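Local coordinates for trans-4-hydroxy-L-proline dehydratase (Clostridioides difficile 70-100-2010, PDB 6VXC), which uses a glycyl radical to dehydrate trans-4-hydroxy-L-proline to (S)-1-pyrroline-5-carboxylate in the anaerobic breakdown of 4-hydroxyproline, at residues A[71-76]-A[228-233]; A[288-293]-A[541-546]. One frame throughout, in Å; residues are numbered along the deposited sequence.

Contact 1. Residues A[71-76]-A[228-233]; sequences SFKHYI and CDAMVI
Ala230 is the bump here, and Phe72, Lys73 and Ile76 shape the hollow that takes it. Its CB lies 3.6 Å from Phe72 CD2, coming at the ring obliquely, and 3.8 Å from Lys73 CA, close against the backbone of helix 64-78. Phe72 reaches the methyl because its CG stands anti to the backbone N (chi1 179°), which swings the ring across toward helix 214-248. Farther round the ring, the SD of Met231 sits at the edge, near the ring plane, while Ile76 CG1 of the same helix lies over one face, offset toward the rim.

One turn on, the bumps come from the other helix. Ile76 sends CG2 over the backbone of its neighbour, where it lies 3.4 Å from Ala230 O. The same methyl meets Ile233 CG2 at 4.1 Å, the two side chains slanting past one another. The other branch of Ile233 lies along the partly exposed rim: its CD1 packs 3.6 Å from Lys73 CE, and the fully extended lysine crosses the isoleucine at about a right angle.

That rim is where the polar groups gather. No direct hydrogen bond joins the segments; a water accepts from Lys73 NZ at 3.0 Å and donates to Asp229 OD2 at 2.6 Å. The other carboxylate oxygen, OD1, is in a salt bridge with Lys196, so Asp229 ties helix 192-205 into the same edge.

The axes of the two short segments run almost parallel, 7° apart and 8.9 Å from one another, a close spacing consistent with the small alanine at the middle. This is side-by-side packing of two parallel helices around a small residue, within the pyruvate formate lyase-like part of the glycyl radical enzyme fold.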
loop_
_atom_site.group_PDB
_atom_site.type_symbol
_atom_site.label_atom_id
_atom_site.label_comp_id
_atom_site.label_asym_id
_atom_site.label_seq_id
_atom_site.Cartn_x
_atom_site.Cartn_y
_atom_site.Cartn_z
ATOM N N SER A 71 -9.285 1.035 25.505
ATOM C CA SER A 71 -8.070 1.829 25.353
ATOM C C SER A 71 -8.243 2.901 24.281
ATOM O O SER A 71 -7.804 4.041 24.461
ATOM C CB SER A 71 -6.886 0.923 25.014
ATOM O OG SER A 71 -6.652 0.005 26.063
ATOM N N PHE A 72 -8.862 2.546 23.153
ATOM C CA PHE A 72 -9.148 3.540 22.124
ATOM C C PHE A 72 -10.040 4.647 22.668
ATOM O O PHE A 72 -9.786 5.836 22.443
ATOM C CB PHE A 72 -9.804 2.873 20.919
ATOM C CG PHE A 72 -10.167 3.839 19.807
ATOM C CD1 PHE A 72 -9.171 4.447 19.053
ATOM C CD2 PHE A 72 -11.492 4.102 19.500
ATOM C CE1 PHE A 72 -9.484 5.327 18.020
ATOM C CE2 PHE A 72 -11.819 4.979 18.462
ATOM C CZ PHE A 72 -10.811 5.596 17.728
ATOM N N LYS A 73 -11.099 4.268 23.387
ATOM C CA LYS A 73 -12.000 5.267 23.947
ATOM C C LYS A 73 -11.277 6.180 24.923
ATOM O O LYS A 73 -11.486 7.398 24.920
ATOM C CB LYS A 73 -13.188 4.596 24.629
ATOM C CG LYS A 73 -14.225 5.595 25.141
ATOM C CD LYS A 73 -15.401 4.877 25.756
ATOM C CE LYS A 73 -16.377 5.827 26.413
ATOM N NZ LYS A 73 -17.170 5.084 27.418
ATOM N N HIS A 74 -10.449 5.609 25.787
ATOM C CA HIS A 74 -9.669 6.434 26.696
ATOM C C HIS A 74 -8.787 7.400 25.925
ATOM O O HIS A 74 -8.672 8.574 26.287
ATOM C CB HIS A 74 -8.828 5.548 27.611
ATOM C CG HIS A 74 -8.067 6.314 28.640
ATOM N ND1 HIS A 74 -8.672 6.879 29.741
ATOM C CD2 HIS A 74 -6.758 6.635 28.724
ATOM C CE1 HIS A 74 -7.764 7.510 30.462
ATOM N NE2 HIS A 74 -6.593 7.375 29.868
ATOM N N TYR A 75 -8.147 6.917 24.860
ATOM C CA TYR A 75 -7.321 7.782 24.033
ATOM C C TYR A 75 -8.156 8.897 23.409
ATOM O O TYR A 75 -7.761 10.066 23.430
ATOM C CB TYR A 75 -6.598 6.939 22.975
ATOM C CG TYR A 75 -6.062 7.712 21.794
ATOM C CD1 TYR A 75 -4.963 8.542 21.923
ATOM C CD2 TYR A 75 -6.644 7.585 20.542
ATOM C CE1 TYR A 75 -4.475 9.242 20.846
ATOM C CE2 TYR A 75 -6.156 8.283 19.451
ATOM C CZ TYR A 75 -5.073 9.104 19.611
ATOM O OH TYR A 75 -4.575 9.804 18.547
ATOM N N ILE A 76 -9.319 8.559 22.852
ATOM C CA ILE A 76 -10.161 9.578 22.223
ATOM C C ILE A 76 -10.646 10.597 23.253
ATOM O O ILE A 76 -10.703 11.802 22.978
ATOM C CB ILE A 76 -11.335 8.916 21.478
ATOM C CG1 ILE A 76 -10.835 8.115 20.274
ATOM C CG2 ILE A 76 -12.365 9.966 21.031
ATOM C CD1 ILE A 76 -10.155 8.957 19.240
ATOM N N CYS A 228 -18.033 2.452 19.039
ATOM C CA CYS A 228 -19.040 3.418 18.587
ATOM C C CYS A 228 -19.120 4.610 19.530
ATOM O O CYS A 228 -19.164 5.765 19.087
ATOM C CB CYS A 228 -20.418 2.760 18.471
ATOM S SG CYS A 228 -20.627 1.531 17.158
ATOM N N ASP A 229 -19.180 4.343 20.841
ATOM C CA ASP A 229 -19.194 5.427 21.819
ATOM C C ASP A 229 -17.984 6.333 21.658
ATOM O O ASP A 229 -18.078 7.547 21.851
ATOM C CB ASP A 229 -19.224 4.876 23.250
ATOM C CG ASP A 229 -20.524 4.189 23.598
ATOM O OD1 ASP A 229 -21.566 4.544 23.012
ATOM O OD2 ASP A 229 -20.496 3.302 24.480
ATOM N N ALA A 230 -16.819 5.750 21.372
ATOM C CA ALA A 230 -15.631 6.568 21.186
ATOM C C ALA A 230 -15.799 7.519 20.001
ATOM O O ALA A 230 -15.409 8.689 20.074
ATOM C CB ALA A 230 -14.403 5.676 21.016
ATOM N N MET A 231 -16.369 7.041 18.897
ATOM C CA MET A 231 -16.546 7.935 17.754
ATOM C C MET A 231 -17.520 9.061 18.089
ATOM O O MET A 231 -17.304 10.213 17.700
ATOM C CB MET A 231 -17.011 7.151 16.520
ATOM C CG MET A 231 -15.966 6.156 15.995
ATOM S SD MET A 231 -14.404 6.923 15.550
ATOM C CE MET A 231 -14.862 7.885 14.125
ATOM N N VAL A 232 -18.575 8.755 18.847
ATOM C CA VAL A 232 -19.505 9.798 19.273
ATOM C C VAL A 232 -18.779 10.867 20.077
ATOM O O VAL A 232 -18.985 12.069 19.873
ATOM C CB VAL A 232 -20.678 9.174 20.052
ATOM C CG1 VAL A 232 -21.550 10.262 20.682
ATOM C CG2 VAL A 232 -21.512 8.313 19.124
ATOM N N ILE A 233 -17.895 10.447 20.977
ATOM C CA ILE A 233 -17.128 11.389 21.784
ATOM C C ILE A 233 -16.187 12.214 20.911
ATOM O O ILE A 233 -15.957 13.400 21.176
ATOM C CB ILE A 233 -16.376 10.626 22.883
ATOM C CG1 ILE A 233 -17.366 10.136 23.948
ATOM C CG2 ILE A 233 -15.257 11.471 23.464
ATOM C CD1 ILE A 233 -16.804 9.039 24.803
HETATM O O HOH W 1 -18.529 2.773 26.175
#

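Contact 2. Residues A[288-293]-A[541-546]; sequences IGVTTE and CPLMST
Cys541, at the N-cap position of helix 542-546, meets Glu293 first: its CB lies 3.4 Å from Glu293 OE1. Asp557 holds the backbone N of Cys541 from outside the contact. Pro542 follows, with its CD 3.1 Å from Glu293 OE2. Having no N-H, the proline gives that oxygen no hydrogen bond, and the carboxylate is gripped by the two residues after it.

Leu543 N donates to Glu293 OE2 at 2.8 Å, meeting it on the syn side and somewhat out of the carboxylate plane. The leucine side chain starts with CB against both carboxylate oxygens and continues to Gly289. Its CD2 settles there on bare backbone, 3.4 Å from Gly289 C, and also touches Val290 CG1 at 4.0 Å, the leucine and valine crossing at about a right angle.

Met544 N donates to Glu293 OE1 at 3.1 Å, here through the syn lone pair. The methionine chain bends at chi2 (72°), which turns CE back onto Val290 CB, 3.6 Å away. Glu293 reaches these amides with CG anti to its backbone N (chi1 171°) and the chain extended beyond it.

The short helical segments run roughly antiparallel, at 144°, and the last residue of helix 276-293 lies by the start of helix 542-546. Within the pyruvate formate lyase-like part of the fold, a glutamate ending one helix thus binds the first-turn amides of another. The two bonds hold the buried carboxylate against rotation about CG-CD, and the positive end of the helix dipole would probably help to keep Glu293 ionised.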
loop_
_atom_site.group_PDB
_atom_site.type_symbol
_atom_site.label_atom_id
_atom_site.label_comp_id
_atom_site.label_asym_id
_atom_site.label_seq_id
_atom_site.Cartn_x
_atom_site.Cartn_y
_atom_site.Cartn_z
ATOM N N ILE A 288 -9.106 9.062 10.782
ATOM C CA ILE A 288 -8.334 9.317 11.994
ATOM C C ILE A 288 -8.533 8.183 12.988
ATOM O O ILE A 288 -7.595 7.751 13.663
ATOM C CB ILE A 288 -8.730 10.671 12.614
ATOM C CG1 ILE A 288 -8.335 11.817 11.678
ATOM C CG2 ILE A 288 -8.078 10.859 13.986
ATOM C CD1 ILE A 288 -6.857 11.881 11.442
ATOM N N GLY A 289 -9.761 7.705 13.108
ATOM C CA GLY A 289 -10.073 6.636 14.025
ATOM C C GLY A 289 -9.338 5.342 13.741
ATOM O O GLY A 289 -8.647 4.820 14.628
ATOM N N VAL A 290 -9.472 4.802 12.525
ATOM C CA VAL A 290 -8.914 3.467 12.281
ATOM C C VAL A 290 -7.398 3.507 12.239
ATOM O O VAL A 290 -6.735 2.515 12.571
ATOM C CB VAL A 290 -9.505 2.832 11.011
ATOM C CG1 VAL A 290 -11.018 2.620 11.185
ATOM C CG2 VAL A 290 -9.170 3.677 9.748
ATOM N N THR A 291 -6.811 4.636 11.853
ATOM C CA THR A 291 -5.356 4.702 11.812
ATOM C C THR A 291 -4.741 5.090 13.149
ATOM O O THR A 291 -3.517 5.061 13.275
ATOM C CB THR A 291 -4.863 5.661 10.707
ATOM O OG1 THR A 291 -5.298 6.992 10.981
ATOM C CG2 THR A 291 -5.379 5.210 9.340
ATOM N N THR A 292 -5.537 5.482 14.138
ATOM C CA THR A 292 -5.010 5.577 15.490
ATOM C C THR A 292 -5.411 4.401 16.368
ATOM O O THR A 292 -4.762 4.173 17.387
ATOM C CB THR A 292 -5.410 6.906 16.165
ATOM O OG1 THR A 292 -6.827 7.073 16.154
ATOM C CG2 THR A 292 -4.711 8.098 15.504
ATOM N N GLU A 293 -6.450 3.652 15.998
ATOM C CA GLU A 293 -6.715 2.359 16.624
ATOM C C GLU A 293 -5.503 1.431 16.502
ATOM O O GLU A 293 -5.066 0.830 17.487
ATOM C CB GLU A 293 -7.961 1.728 15.982
ATOM C CG GLU A 293 -8.236 0.287 16.388
ATOM C CD GLU A 293 -9.596 -0.269 15.896
ATOM O OE1 GLU A 293 -9.867 -0.270 14.670
ATOM O OE2 GLU A 293 -10.393 -0.730 16.757
ATOM N N CYS A 541 -9.550 -5.257 16.188
ATOM C CA CYS A 541 -9.815 -3.872 15.805
ATOM C C CYS A 541 -11.317 -3.640 15.813
ATOM O O CYS A 541 -11.956 -3.620 14.758
ATOM C CB CYS A 541 -9.177 -3.550 14.446
ATOM S SG CYS A 541 -9.460 -4.815 13.165
ATOM N N PRO A 542 -11.915 -3.449 16.996
ATOM C CA PRO A 542 -13.375 -3.251 17.052
ATOM C C PRO A 542 -13.854 -2.056 16.246
ATOM O O PRO A 542 -14.946 -2.126 15.669
ATOM C CB PRO A 542 -13.671 -3.051 18.547
ATOM C CG PRO A 542 -12.413 -3.360 19.266
ATOM C CD PRO A 542 -11.266 -3.316 18.305
ATOM N N LEU A 543 -13.096 -0.965 16.170
ATOM C CA LEU A 543 -13.587 0.155 15.369
ATOM C C LEU A 543 -13.683 -0.242 13.899
ATOM O O LEU A 543 -14.750 -0.139 13.291
ATOM C CB LEU A 543 -12.712 1.402 15.546
ATOM C CG LEU A 543 -13.121 2.603 14.673
ATOM C CD1 LEU A 543 -14.564 3.035 14.997
ATOM C CD2 LEU A 543 -12.166 3.807 14.840
ATOM N N MET A 544 -12.604 -0.776 13.323
ATOM C CA MET A 544 -12.687 -1.185 11.921
ATOM C C MET A 544 -13.830 -2.175 11.696
ATOM O O MET A 544 -14.524 -2.110 10.674
ATOM C CB MET A 544 -11.359 -1.782 11.449
ATOM C CG MET A 544 -11.367 -2.216 9.976
ATOM S SD MET A 544 -11.356 -0.795 8.844
ATOM C CE MET A 544 -9.684 -0.225 9.118
ATOM N N SER A 545 -14.057 -3.081 12.652
ATOM C CA SER A 545 -15.099 -4.083 12.476
ATOM C C SER A 545 -16.480 -3.454 12.309
ATOM O O SER A 545 -17.333 -4.027 11.628
ATOM C CB SER A 545 -15.093 -5.065 13.648
ATOM O OG SER A 545 -13.842 -5.727 13.748
ATOM N N THR A 546 -16.732 -2.296 12.929
ATOM C CA THR A 546 -18.071 -1.714 12.861
ATOM C C THR A 546 -18.461 -1.300 11.449
ATOM O O THR A 546 -19.655 -1.208 11.158
ATOM C CB THR A 546 -18.200 -0.493 13.782
ATOM O OG1 THR A 546 -17.317 0.546 13.328
ATOM C CG2 THR A 546 -17.897 -0.856 15.264
#

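Contact 1 lies toward the periphery, with its lysine-aspartate edge partly exposed, whereas contact 2 is wholly buried, about 9 Å closer to the chain's centre. They share no helix, yet their centres are about 10 Å apart and their side chains interlock: Phe72 CZ packs on Leu543 CD2 at 3.7 Å, and Met231 CG on Leu543 CD1 at 3.6 Å. Tyr75 also rests on Thr292. Leu543 thus fills the junction between all four helices. Chemistry follows place: 71-76 with 228-233 is apolar inside and joined by water at its rim, while 288-293 with 541-546 sets direct carboxylate-to-amide bonds within the interior.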